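Local coordinates for cellulosome protein dockerin type I (Clostridium thermocellum, PDB 2WZ8), which probably binds plant cell-wall carbohydrates as a family 35 carbohydrate-binding module of a cellulosomal protein, at residues 118-122 against 123-127. Numbering follows the deposited sequence.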
# COMPACT_ATOMS: atom_id res chain seq x y z
N VAL A 118 5.81 4.09 10.36
CA VAL A 118 6.92 4.24 9.45
C VAL A 118 7.84 5.36 9.92
O VAL A 118 7.38 6.40 10.37
CB VAL A 118 6.43 4.51 8.00
CG1 VAL A 118 5.72 3.26 7.43
CG2 VAL A 118 5.55 5.77 7.88
N TYR A 119 9.15 5.15 9.76
CA TYR A 119 10.14 6.18 10.04
C TYR A 119 10.48 6.90 8.74
O TYR A 119 10.94 6.28 7.76
CB TYR A 119 11.43 5.62 10.67
CG TYR A 119 12.33 6.75 11.13
CD1 TYR A 119 12.18 7.29 12.40
CD2 TYR A 119 13.26 7.30 10.28
CE1 TYR A 119 12.98 8.31 12.82
CE2 TYR A 119 14.06 8.36 10.69
CZ TYR A 119 13.88 8.86 11.96
OH TYR A 119 14.69 9.90 12.41
N LEU A 120 10.23 8.22 8.75
CA LEU A 120 10.45 9.07 7.60
C LEU A 120 11.49 10.13 7.88
O LEU A 120 11.65 10.59 9.00
CB LEU A 120 9.14 9.74 7.20
CG LEU A 120 7.99 8.79 6.83
CD1 LEU A 120 6.70 9.59 6.57
CD2 LEU A 120 8.34 7.85 5.69
N ASN A 121 12.19 10.50 6.83
CA ASN A 121 13.12 11.64 6.84
C ASN A 121 12.38 12.95 6.56
O ASN A 121 11.34 12.95 5.92
CB ASN A 121 14.21 11.49 5.79
CG ASN A 121 15.03 10.23 5.97
OD1 ASN A 121 15.40 9.88 7.08
ND2 ASN A 121 15.26 9.51 4.87
N ALA A 122 12.91 14.08 7.02
CA ALA A 122 12.41 15.37 6.55
C ALA A 122 12.55 15.44 5.03
O ALA A 122 13.58 15.05 4.49
CB ALA A 122 13.17 16.53 7.21
N GLY A 123 11.52 15.96 4.37
CA GLY A 123 11.50 16.07 2.92
C GLY A 123 10.73 14.92 2.29
O GLY A 123 9.78 14.36 2.87
N ASN A 124 11.12 14.62 1.06
CA ASN A 124 10.45 13.58 0.26
C ASN A 124 10.96 12.21 0.64
O ASN A 124 12.14 11.98 0.85
CB ASN A 124 10.66 13.81 -1.26
CG ASN A 124 9.86 14.96 -1.80
OD1 ASN A 124 10.41 15.80 -2.56
ND2 ASN A 124 8.60 15.05 -1.45
N ASN A 125 10.03 11.27 0.68
CA ASN A 125 10.31 9.87 1.00
C ASN A 125 9.63 8.96 -0.02
O ASN A 125 8.63 9.34 -0.63
CB ASN A 125 9.73 9.52 2.38
CG ASN A 125 10.39 10.29 3.51
OD1 ASN A 125 11.33 9.81 4.12
ND2 ASN A 125 9.89 11.47 3.80
N THR A 126 10.14 7.74 -0.14
CA THR A 126 9.46 6.70 -0.93
C THR A 126 8.93 5.64 0.01
O THR A 126 9.52 5.32 1.04
CB THR A 126 10.38 6.08 -1.98
OG1 THR A 126 11.42 5.35 -1.33
CG2 THR A 126 10.94 7.15 -2.89
N ILE A 127 7.80 5.07 -0.38
CA ILE A 127 7.23 3.93 0.31
C ILE A 127 6.78 2.90 -0.71
O ILE A 127 5.91 3.19 -1.51
CB ILE A 127 6.05 4.31 1.27
CG1 ILE A 127 6.42 5.48 2.21
CG2 ILE A 127 5.59 3.08 2.03
CD1 ILE A 127 5.26 6.01 3.10
O HOH W 1 14.39 10.48 2.19
O HOH W 2 14.13 13.46 2.28
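Asn-125 lays its side-chain amide across the backbone of Asn-121, bridging the bend that turns strand 112-120 into strand 123-130. Both ends of the amide are used. OD1 accepts the backbone N-H of Asn-121 at 2.9 Å (Asn-121 N to Asn-125 OD1), a somewhat bent bond with the donor tilted 19° from the carbonyl plane. ND2 returns a nearly straight bond to Asn-121 O, 3.0 Å away, and that acceptor lies almost in the amide plane of Asn-125. Gripped at both ends, the amide is held against rotation, and the assignment of its oxygen and nitrogen follows from the donor and acceptor it faces. The second ND2 interaction, a hydrogen bond to Val-54 O, ties the turn to strand 49-56.

With CG anti to its carbonyl carbon (chi1 -59°), Leu-120 sends its isobutyl group obliquely across this amide, CD2 lying 3.9 Å from Asn-125 CG. The same methyl also meets Ile-127 CD1 at 4.4 Å, a loose apolar contact on the buried side. On the more open side, one water accepts from Asn-121 ND2 and donates to Asn-124 O, while a second donates to both Asn-124 O and Ala-122 O. Gly-123 starts the second strand with a positive phi and an extended psi, a backbone conformation open chiefly to glycine.

The turn carries the chain from one sheet of the beta-sandwich, the fold of these carbohydrate-binding modules, to the other: strand 112-120 is an outermost strand of the four-stranded sheet, pairing with strand 60-69, whereas strand 123-130 lies in the five-stranded sheet between strands 49-56 and 86-92. Leu-120 and Ile-127 face the interior between the two sheets, with Leu-120 against Tyr-62, Val-56 and Val-92, and Ile-127 against Met-64 and Ile-90.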